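WbbM protein (Klebsiella pneumoniae, PDB 6U4B) probably acts as a bifunctional, magnesium-binding glycosyltransferase that polymerises O-antigen polysaccharide and assembles as a trimer. Local coordinates at residues A[523-528]-A[555-560]; A[408-413]-A[577-582]; A[84-89]-A[229-234]. All coordinates share one frame; numbering follows the deposited sequence.

Contact 1 of 3, residues A[523-528]-A[555-560]; sequences LEWNVY and KPKMIH. With MG (magnesium ion), chain C.
Val527 and Tyr528 pair with Ile559 and His560 as two short parallel strands, the two strands of a beta-alpha-beta unit whose helix is 543-554, in the family 8 glycosyltransferase region. Val527 N gives a nearly straight bond to Met558 O, and His560 N answers with one of 2.7 Å to Val527 O. Upstream, where 523-525 makes a 3-10 turn, the single carbonyl oxygen Glu524 O accepts from both Lys557 N and Met558 N, so the two segments are joined where strand 558-560 begins.

Lys557 shows why a long aliphatic amine suits this place. Its CB sits 3.7 Å from the centroid of the six-membered ring of Trp525, almost on the ring normal, a CH-pi contact. CG passes CB of Glu524, CD lies 3.6 Å from Trp525 NE1 over the same face, and the extended chain carries NZ, through CE, to a salt bridge with Glu417. Met558, bent at its second and third torsions, brings CE to 3.2 Å from Trp525 O.

With CG anti to the backbone N (chi1 -164°), His560 points its ring at the magnesium ion, which Asp406 and Asp408 also bind. Asn526, whose ND2 is held by Gln473, offers a lone pair of OD1 to His560 ND1 at 3.1 Å; this bond helps fix the ring's rotation, together with the metal, which NE2 binds at 2.1 Å.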
loop_
_atom_site.group_PDB
_atom_site.type_symbol
_atom_site.label_atom_id
_atom_site.label_comp_id
_atom_site.label_asym_id
_atom_site.label_seq_id
_atom_site.Cartn_x
_atom_site.Cartn_y
_atom_site.Cartn_z
ATOM N N LEU A 523 9.042 4.511 30.773
ATOM C CA LEU A 523 8.168 5.503 30.157
ATOM C C LEU A 523 8.031 5.307 28.651
ATOM O O LEU A 523 7.080 5.827 28.056
ATOM C CB LEU A 523 8.694 6.907 30.471
ATOM C CG LEU A 523 7.857 8.128 30.092
ATOM C CD1 LEU A 523 6.428 8.001 30.594
ATOM C CD2 LEU A 523 8.513 9.373 30.657
ATOM N N GLU A 524 8.949 4.565 28.024
ATOM C CA GLU A 524 8.862 4.314 26.590
ATOM C C GLU A 524 7.596 3.556 26.207
ATOM O O GLU A 524 7.212 3.567 25.033
ATOM C CB GLU A 524 10.087 3.529 26.109
ATOM C CG GLU A 524 11.400 4.304 26.123
ATOM C CD GLU A 524 11.954 4.518 27.522
ATOM O OE1 GLU A 524 12.479 5.620 27.792
ATOM O OE2 GLU A 524 11.864 3.586 28.347
ATOM N N TRP A 525 6.940 2.904 27.164
ATOM C CA TRP A 525 5.758 2.100 26.889
ATOM C C TRP A 525 4.455 2.883 27.000
ATOM O O TRP A 525 3.384 2.301 26.801
ATOM C CB TRP A 525 5.717 0.887 27.824
ATOM C CG TRP A 525 6.447 -0.291 27.265
ATOM C CD1 TRP A 525 7.611 -0.835 27.725
ATOM C CD2 TRP A 525 6.071 -1.059 26.116
ATOM N NE1 TRP A 525 7.978 -1.901 26.937
ATOM C CE2 TRP A 525 7.049 -2.058 25.942
ATOM C CE3 TRP A 525 5.001 -0.999 25.218
ATOM C CZ2 TRP A 525 6.986 -2.993 24.910
ATOM C CZ3 TRP A 525 4.940 -1.927 24.193
ATOM C CH2 TRP A 525 5.927 -2.910 24.047
ATOM N N ASN A 526 4.517 4.179 27.303
ATOM C CA ASN A 526 3.314 5.000 27.379
ATOM C C ASN A 526 3.665 6.462 27.127
ATOM O O ASN A 526 3.586 7.292 28.038
ATOM C CB ASN A 526 2.633 4.835 28.740
ATOM C CG ASN A 526 1.184 5.289 28.729
ATOM O OD1 ASN A 526 0.784 6.117 27.912
ATOM N ND2 ASN A 526 0.391 4.745 29.643
ATOM N N VAL A 527 4.039 6.787 25.895
ATOM C CA VAL A 527 4.531 8.117 25.554
ATOM C C VAL A 527 3.354 8.961 25.079
ATOM O O VAL A 527 2.753 8.679 24.039
ATOM C CB VAL A 527 5.633 8.048 24.491
ATOM C CG1 VAL A 527 6.129 9.446 24.136
ATOM C CG2 VAL A 527 6.785 7.182 24.982
ATOM N N TYR A 528 3.021 9.999 25.844
ATOM C CA TYR A 528 2.031 10.964 25.389
ATOM C C TYR A 528 2.518 11.650 24.120
ATOM O O TYR A 528 3.686 12.037 24.013
ATOM C CB TYR A 528 1.764 12.017 26.465
ATOM C CG TYR A 528 1.118 11.502 27.730
ATOM C CD1 TYR A 528 1.879 11.236 28.860
ATOM C CD2 TYR A 528 -0.255 11.305 27.802
ATOM C CE1 TYR A 528 1.295 10.776 30.022
ATOM C CE2 TYR A 528 -0.851 10.846 28.962
ATOM C CZ TYR A 528 -0.069 10.583 30.067
ATOM O OH TYR A 528 -0.654 10.127 31.227
ATOM N N LYS A 555 12.396 7.372 21.198
ATOM C CA LYS A 555 12.242 5.987 20.748
ATOM C C LYS A 555 11.084 5.339 21.495
ATOM O O LYS A 555 11.276 4.437 22.318
ATOM C CB LYS A 555 13.538 5.204 20.952
ATOM C CG LYS A 555 13.650 3.980 20.061
ATOM C CD LYS A 555 13.563 4.372 18.593
ATOM C CE LYS A 555 13.455 3.149 17.697
ATOM N NZ LYS A 555 13.272 3.525 16.267
ATOM N N PRO A 556 9.854 5.770 21.216
ATOM C CA PRO A 556 8.706 5.218 21.943
ATOM C C PRO A 556 8.460 3.767 21.574
ATOM O O PRO A 556 8.732 3.328 20.454
ATOM C CB PRO A 556 7.534 6.105 21.498
ATOM C CG PRO A 556 8.162 7.293 20.826
ATOM C CD PRO A 556 9.442 6.791 20.241
ATOM N N LYS A 557 7.943 3.015 22.545
ATOM C CA LYS A 557 7.440 1.678 22.272
ATOM C C LYS A 557 5.924 1.637 22.163
ATOM O O LYS A 557 5.387 0.722 21.524
ATOM C CB LYS A 557 7.923 0.699 23.348
ATOM C CG LYS A 557 9.433 0.506 23.314
ATOM C CD LYS A 557 9.901 -0.632 24.199
ATOM C CE LYS A 557 11.385 -0.899 23.984
ATOM N NZ LYS A 557 11.940 -1.862 24.973
ATOM N N MET A 558 5.233 2.612 22.753
ATOM C CA MET A 558 3.809 2.811 22.523
ATOM C C MET A 558 3.537 4.305 22.579
ATOM O O MET A 558 4.010 4.988 23.489
ATOM C CB MET A 558 2.952 2.061 23.554
ATOM C CG MET A 558 1.449 2.291 23.409
ATOM S SD MET A 558 0.824 3.762 24.259
ATOM C CE MET A 558 0.387 3.082 25.862
ATOM N N ILE A 559 2.774 4.797 21.611
ATOM C CA ILE A 559 2.415 6.205 21.517
ATOM C C ILE A 559 0.964 6.345 21.953
ATOM O O ILE A 559 0.079 5.674 21.413
ATOM C CB ILE A 559 2.622 6.739 20.093
ATOM C CG1 ILE A 559 4.094 6.619 19.699
ATOM C CG2 ILE A 559 2.134 8.173 19.985
ATOM C CD1 ILE A 559 4.352 6.760 18.213
ATOM N N HIS A 560 0.717 7.207 22.934
ATOM C CA HIS A 560 -0.610 7.388 23.506
ATOM C C HIS A 560 -1.160 8.729 23.035
ATOM O O HIS A 560 -0.663 9.788 23.436
ATOM C CB HIS A 560 -0.556 7.318 25.031
ATOM C CG HIS A 560 -1.891 7.110 25.672
ATOM N ND1 HIS A 560 -2.044 6.906 27.027
ATOM C CD2 HIS A 560 -3.137 7.070 25.143
ATOM C CE1 HIS A 560 -3.327 6.749 27.304
ATOM N NE2 HIS A 560 -4.011 6.845 26.179
HETATM MG MG MG C . -6.068 6.815 26.263
#

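Contact 2 of 3, residues A[408-413]-A[577-582]; sequences DTVVKA and DDFIEN. With MG (magnesium ion), chain C.
A remarkably short ion pair, Lys412 NZ to Asp578 OD1 at 2.4 Å, joins the residue just after strand 409-411 to the helix 576-583; the opposite charges plainly face each other, but so small a separation should not be taken literally. This edge strand of a three-stranded mixed sheet follows directly on Asp408, the second aspartate of a DxD motif, as in many metal-dependent glycosyltransferases; Asp408 OD1 binds the magnesium ion, with Asp406 and His560. The helix crosses the strand at 78°.

A lysine suits this position because its chain can fold: bends at chi2 (-78°) and chi3 bring NZ to the carboxylate of Asp578, the Lys412 and Asp578 side chains crossing at about a right angle. Water 2 accepts from Lys412 NZ and donates to Asp578 O, adding a bridge to the helix backbone. Glu581 stands nearby, its carboxylate paired with Arg325.

Val410 supplies the apolar part. The branched residue favours a strand, and its CG1 lies 4.4 Å from Phe579 CD1 and 4.0 Å from Asn582 ND2. Asp577, on the same helix, makes a salt bridge to Arg349 of a neighbouring subunit. Asn582 ND2 bonds weakly to Asp578 O and also gives a hydrogen to water 1, which in turn donates to Val411 O at 2.8 Å.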
loop_
_atom_site.group_PDB
_atom_site.type_symbol
_atom_site.label_atom_id
_atom_site.label_comp_id
_atom_site.label_asym_id
_atom_site.label_seq_id
_atom_site.Cartn_x
_atom_site.Cartn_y
_atom_site.Cartn_z
ATOM N N ASP A 408 -6.778 4.457 21.899
ATOM C CA ASP A 408 -6.200 5.621 21.223
ATOM C C ASP A 408 -4.674 5.586 21.259
ATOM O O ASP A 408 -4.009 6.562 21.609
ATOM C CB ASP A 408 -6.741 6.905 21.840
ATOM C CG ASP A 408 -6.506 6.980 23.336
ATOM O OD1 ASP A 408 -6.135 5.948 23.937
ATOM O OD2 ASP A 408 -6.686 8.075 23.909
ATOM N N THR A 409 -4.110 4.435 20.894
ATOM C CA THR A 409 -2.669 4.236 20.895
ATOM C C THR A 409 -2.245 3.552 19.600
ATOM O O THR A 409 -3.066 2.999 18.865
ATOM C CB THR A 409 -2.212 3.377 22.084
ATOM O OG1 THR A 409 -2.744 2.053 21.945
ATOM C CG2 THR A 409 -2.683 3.974 23.410
ATOM N N VAL A 410 -0.942 3.602 19.331
ATOM C CA VAL A 410 -0.284 2.713 18.383
ATOM C C VAL A 410 1.008 2.238 19.030
ATOM O O VAL A 410 1.669 2.997 19.746
ATOM C CB VAL A 410 0.006 3.387 17.018
ATOM C CG1 VAL A 410 -1.287 3.757 16.299
ATOM C CG2 VAL A 410 0.907 4.605 17.179
ATOM N N VAL A 411 1.362 0.979 18.797
ATOM C CA VAL A 411 2.593 0.424 19.342
ATOM C C VAL A 411 3.691 0.535 18.295
ATOM O O VAL A 411 3.436 0.532 17.084
ATOM C CB VAL A 411 2.413 -1.035 19.810
ATOM C CG1 VAL A 411 1.264 -1.130 20.806
ATOM C CG2 VAL A 411 2.184 -1.956 18.627
ATOM N N LYS A 412 4.929 0.660 18.773
ATOM C CA LYS A 412 6.111 0.654 17.920
ATOM C C LYS A 412 7.009 -0.538 18.216
ATOM O O LYS A 412 8.166 -0.556 17.778
ATOM C CB LYS A 412 6.901 1.956 18.088
ATOM C CG LYS A 412 6.063 3.219 17.960
ATOM C CD LYS A 412 5.757 3.545 16.508
ATOM C CE LYS A 412 7.017 3.947 15.763
ATOM N NZ LYS A 412 6.715 4.437 14.392
ATOM N N ALA A 413 6.509 -1.531 18.949
ATOM C CA ALA A 413 7.323 -2.657 19.373
ATOM C C ALA A 413 6.423 -3.856 19.630
ATOM O O ALA A 413 5.194 -3.745 19.674
ATOM C CB ALA A 413 8.140 -2.316 20.626
ATOM N N ASP A 577 2.287 10.844 11.782
ATOM C CA ASP A 577 2.653 9.870 10.760
ATOM C C ASP A 577 2.596 8.444 11.297
ATOM O O ASP A 577 2.293 7.512 10.544
ATOM C CB ASP A 577 4.046 10.176 10.213
ATOM C CG ASP A 577 4.122 11.532 9.530
ATOM O OD1 ASP A 577 3.068 12.064 9.122
ATOM O OD2 ASP A 577 5.244 12.066 9.397
ATOM N N ASP A 578 2.881 8.258 12.590
ATOM C CA ASP A 578 2.825 6.927 13.187
ATOM C C ASP A 578 1.412 6.366 13.177
ATOM O O ASP A 578 1.227 5.146 13.098
ATOM C CB ASP A 578 3.357 6.974 14.617
ATOM C CG ASP A 578 4.789 7.450 14.686
ATOM O OD1 ASP A 578 5.703 6.616 14.520
ATOM O OD2 ASP A 578 4.998 8.662 14.881
ATOM N N PHE A 579 0.405 7.234 13.274
ATOM C CA PHE A 579 -0.977 6.780 13.207
ATOM C C PHE A 579 -1.393 6.495 11.768
ATOM O O PHE A 579 -1.965 5.439 11.478
ATOM C CB PHE A 579 -1.896 7.826 13.838
ATOM C CG PHE A 579 -3.354 7.550 13.631
ATOM C CD1 PHE A 579 -4.030 6.675 14.461
ATOM C CD2 PHE A 579 -4.051 8.171 12.607
ATOM C CE1 PHE A 579 -5.375 6.417 14.269
ATOM C CE2 PHE A 579 -5.393 7.918 12.411
ATOM C CZ PHE A 579 -6.058 7.040 13.243
ATOM N N ILE A 580 -1.113 7.435 10.860
ATOM C CA ILE A 580 -1.471 7.264 9.452
ATOM C C ILE A 580 -0.833 6.004 8.887
ATOM O O ILE A 580 -1.467 5.251 8.139
ATOM C CB ILE A 580 -1.059 8.512 8.649
ATOM C CG1 ILE A 580 -1.947 9.696 9.024
ATOM C CG2 ILE A 580 -1.116 8.242 7.151
ATOM C CD1 ILE A 580 -3.425 9.456 8.771
ATOM N N GLU A 581 0.429 5.757 9.247
ATOM C CA GLU A 581 1.143 4.567 8.796
ATOM C C GLU A 581 0.325 3.297 9.009
ATOM O O GLU A 581 0.348 2.385 8.176
ATOM C CB GLU A 581 2.479 4.474 9.536
ATOM C CG GLU A 581 3.323 3.257 9.218
ATOM C CD GLU A 581 4.457 3.080 10.216
ATOM O OE1 GLU A 581 4.609 1.968 10.763
ATOM O OE2 GLU A 581 5.186 4.062 10.467
ATOM N N ASN A 582 -0.412 3.225 10.114
ATOM C CA ASN A 582 -1.168 2.027 10.453
ATOM C C ASN A 582 -2.607 2.061 9.958
ATOM O O ASN A 582 -3.264 1.015 9.943
ATOM C CB ASN A 582 -1.144 1.805 11.969
ATOM C CG ASN A 582 0.240 1.471 12.479
ATOM O OD1 ASN A 582 0.779 0.404 12.181
ATOM N ND2 ASN A 582 0.828 2.381 13.247
HETATM MG MG MG C . -6.068 6.815 26.263
HETATM O O HOH W 1 3.697 1.261 14.401
HETATM O O HOH W 2 4.221 3.772 13.250
HETATM O O HOH W 3 6.827 1.380 13.289
#

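Contact 3 of 3, residues A[84-89]-A[229-234]; sequences AHYWVW and WLFSIL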
loop_
_atom_site.group_PDB
_atom_site.type_symbol
_atom_site.label_atom_id
_atom_site.label_comp_id
_atom_site.label_asym_id
_atom_site.label_seq_id
_atom_site.Cartn_x
_atom_site.Cartn_y
_atom_site.Cartn_z
ATOM N N ALA A 84 -29.292 -25.775 16.951
ATOM C CA ALA A 84 -28.619 -26.521 18.010
ATOM C C ALA A 84 -28.938 -28.008 17.906
ATOM O O ALA A 84 -28.040 -28.856 17.993
ATOM C CB ALA A 84 -29.019 -25.973 19.381
ATOM N N HIS A 85 -30.220 -28.336 17.728
ATOM C CA HIS A 85 -30.636 -29.712 17.481
ATOM C C HIS A 85 -29.841 -30.325 16.334
ATOM O O HIS A 85 -29.255 -31.406 16.475
ATOM C CB HIS A 85 -32.142 -29.735 17.189
ATOM C CG HIS A 85 -32.706 -31.097 16.914
ATOM N ND1 HIS A 85 -34.057 -31.312 16.740
ATOM C CD2 HIS A 85 -32.114 -32.306 16.780
ATOM C CE1 HIS A 85 -34.272 -32.594 16.511
ATOM N NE2 HIS A 85 -33.109 -33.220 16.529
ATOM N N TYR A 86 -29.798 -29.634 15.191
ATOM C CA TYR A 86 -29.086 -30.154 14.027
ATOM C C TYR A 86 -27.610 -30.374 14.335
ATOM O O TYR A 86 -27.041 -31.418 13.989
ATOM C CB TYR A 86 -29.249 -29.197 12.844
ATOM C CG TYR A 86 -28.593 -29.676 11.567
ATOM C CD1 TYR A 86 -27.265 -29.378 11.286
ATOM C CD2 TYR A 86 -29.305 -30.428 10.640
ATOM C CE1 TYR A 86 -26.664 -29.818 10.123
ATOM C CE2 TYR A 86 -28.712 -30.872 9.473
ATOM C CZ TYR A 86 -27.394 -30.564 9.220
ATOM O OH TYR A 86 -26.801 -31.007 8.060
ATOM N N TRP A 87 -26.973 -29.399 14.992
ATOM C CA TRP A 87 -25.536 -29.488 15.244
ATOM C C TRP A 87 -25.202 -30.663 16.154
ATOM O O TRP A 87 -24.221 -31.378 15.918
ATOM C CB TRP A 87 -25.024 -28.181 15.850
ATOM C CG TRP A 87 -23.549 -28.198 16.125
ATOM C CD1 TRP A 87 -22.548 -27.863 15.259
ATOM C CD2 TRP A 87 -22.909 -28.576 17.350
ATOM N NE1 TRP A 87 -21.326 -28.007 15.869
ATOM C CE2 TRP A 87 -21.520 -28.443 17.153
ATOM C CE3 TRP A 87 -23.377 -29.012 18.595
ATOM C CZ2 TRP A 87 -20.593 -28.730 18.154
ATOM C CZ3 TRP A 87 -22.455 -29.296 19.587
ATOM C CH2 TRP A 87 -21.080 -29.154 19.360
ATOM N N VAL A 88 -26.002 -30.876 17.202
ATOM C CA VAL A 88 -25.783 -32.022 18.081
ATOM C C VAL A 88 -26.002 -33.321 17.318
ATOM O O VAL A 88 -25.228 -34.279 17.451
ATOM C CB VAL A 88 -26.702 -31.928 19.315
ATOM C CG1 VAL A 88 -26.595 -33.190 20.154
ATOM C CG2 VAL A 88 -26.361 -30.702 20.147
ATOM N N TRP A 89 -27.053 -33.365 16.495
ATOM C CA TRP A 89 -27.369 -34.559 15.719
ATOM C C TRP A 89 -26.203 -34.975 14.830
ATOM O O TRP A 89 -25.860 -36.161 14.759
ATOM C CB TRP A 89 -28.624 -34.295 14.883
ATOM C CG TRP A 89 -28.977 -35.358 13.887
ATOM C CD1 TRP A 89 -28.809 -36.704 14.022
ATOM C CD2 TRP A 89 -29.566 -35.153 12.597
ATOM N NE1 TRP A 89 -29.257 -37.352 12.894
ATOM C CE2 TRP A 89 -29.726 -36.421 12.006
ATOM C CE3 TRP A 89 -29.972 -34.019 11.885
ATOM C CZ2 TRP A 89 -30.276 -36.587 10.734
ATOM C CZ3 TRP A 89 -30.518 -34.186 10.624
ATOM C CH2 TRP A 89 -30.664 -35.460 10.062
ATOM N N TRP A 229 -36.251 -38.056 10.832
ATOM C CA TRP A 229 -37.612 -37.821 10.368
ATOM C C TRP A 229 -37.895 -36.330 10.222
ATOM O O TRP A 229 -38.394 -35.883 9.182
ATOM C CB TRP A 229 -38.597 -38.475 11.339
ATOM C CG TRP A 229 -40.049 -38.257 11.029
ATOM C CD1 TRP A 229 -40.838 -39.018 10.214
ATOM C CD2 TRP A 229 -40.893 -37.228 11.556
ATOM N NE1 TRP A 229 -42.117 -38.518 10.191
ATOM C CE2 TRP A 229 -42.178 -37.420 11.009
ATOM C CE3 TRP A 229 -40.687 -36.158 12.435
ATOM C CZ2 TRP A 229 -43.252 -36.582 11.309
ATOM C CZ3 TRP A 229 -41.752 -35.327 12.731
ATOM C CH2 TRP A 229 -43.019 -35.543 12.170
ATOM N N LEU A 230 -37.570 -35.542 11.251
ATOM C CA LEU A 230 -37.909 -34.121 11.236
ATOM C C LEU A 230 -37.191 -33.387 10.109
ATOM O O LEU A 230 -37.810 -32.630 9.353
ATOM C CB LEU A 230 -37.569 -33.483 12.582
ATOM C CG LEU A 230 -37.731 -31.962 12.657
ATOM C CD1 LEU A 230 -39.199 -31.565 12.576
ATOM C CD2 LEU A 230 -37.083 -31.397 13.916
ATOM N N PHE A 231 -35.881 -33.600 9.977
ATOM C CA PHE A 231 -35.117 -32.815 9.018
ATOM C C PHE A 231 -35.284 -33.301 7.586
ATOM O O PHE A 231 -35.043 -32.522 6.659
ATOM C CB PHE A 231 -33.640 -32.789 9.419
ATOM C CG PHE A 231 -33.359 -31.879 10.578
ATOM C CD1 PHE A 231 -33.289 -30.510 10.392
ATOM C CD2 PHE A 231 -33.198 -32.386 11.857
ATOM C CE1 PHE A 231 -33.047 -29.663 11.454
ATOM C CE2 PHE A 231 -32.956 -31.543 12.928
ATOM C CZ PHE A 231 -32.881 -30.179 12.725
ATOM N N SER A 232 -35.700 -34.553 7.377
ATOM C CA SER A 232 -36.092 -34.968 6.033
ATOM C C SER A 232 -37.315 -34.190 5.566
ATOM O O SER A 232 -37.418 -33.822 4.389
ATOM C CB SER A 232 -36.370 -36.471 5.999
ATOM O OG SER A 232 -37.574 -36.783 6.679
ATOM N N ILE A 233 -38.248 -33.923 6.481
ATOM C CA ILE A 233 -39.418 -33.118 6.149
ATOM C C ILE A 233 -39.024 -31.663 5.939
ATOM O O ILE A 233 -39.485 -31.008 4.995
ATOM C CB ILE A 233 -40.484 -33.262 7.249
ATOM C CG1 ILE A 233 -41.035 -34.691 7.270
ATOM C CG2 ILE A 233 -41.599 -32.241 7.056
ATOM C CD1 ILE A 233 -41.677 -35.076 8.576
ATOM N N LEU A 234 -38.169 -31.131 6.814
ATOM C CA LEU A 234 -37.781 -29.731 6.699
ATOM C C LEU A 234 -36.966 -29.474 5.435
ATOM O O LEU A 234 -37.098 -28.408 4.826
ATOM C CB LEU A 234 -37.011 -29.293 7.947
ATOM C CG LEU A 234 -37.781 -29.393 9.272
ATOM C CD1 LEU A 234 -36.966 -28.835 10.431
ATOM C CD2 LEU A 234 -39.140 -28.701 9.177
#
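Phe231 drives its ring in among three aromatic side chains of the helix 82-91, and the tight part of the contact is built around it. On one flank its edge meets the imidazole of His85 in a T-shaped stack, with CE2 at 3.8 Å above the centre of that ring and the planes 76° apart. On another, the roles are exchanged: the edge of Tyr86 is turned to the face of Phe231, centroids 5.4 Å apart, while Tyr86 CB lies 3.8 Å from Phe231 CZ. Trp89 comes alongside with its six-membered ring nearly parallel but slid away, so that the two rings barely overlap although Trp89 CZ3 is only 3.5 Å from Phe231 CD2.

Such an aromatic cluster lets two helices pack in the DUF4422 region while their axes stay 11.9 Å apart, at an angle of 120°; large flat rings bridge a distance that small residues could not. His85 and Trp89, with CG anti to the backbone N (chi1 172° for Trp89), extend from their helix toward the partner, whereas Tyr86 lies beside Phe231 and meets it with CB and CD2. A phenylalanine, wholly apolar, suits the middle. His85 NE2 bonds to Ser227 of helix 220-240, tying the same two helices, while Tyr86 OH turns away to Asp70.

The looser parts differ in character. Tyr86 and Trp89, both partly exposed, form the solvent side. Leu230 makes a sparse but buried contact: it packs on Leu261 of helix 253-272 and offers His85 a single branch, CD2, 4.0 Å from His85 CE1.

From the N terminus the chain first meets contact 3, where 229-234 returns to 84-89 and closes a loop of 139 residues within the DUF4422 region. That loop is complete before contact 2 opens. Segment 408-413, in the family 8 glycosyltransferase region, begins the 163-residue loop of contact 2, closed by 577-582, and contact 1 is nested inside it, its own loop of 26 residues carrying helix 543-554. Contacts 1 and 2 share a three-stranded sheet, in which strand 558-560 lies between 527-528 and 409-411, and each supplies a ligand to the same magnesium ion. Contact 3 lies across the chain's centre, about 55 Å from contact 1 between centres.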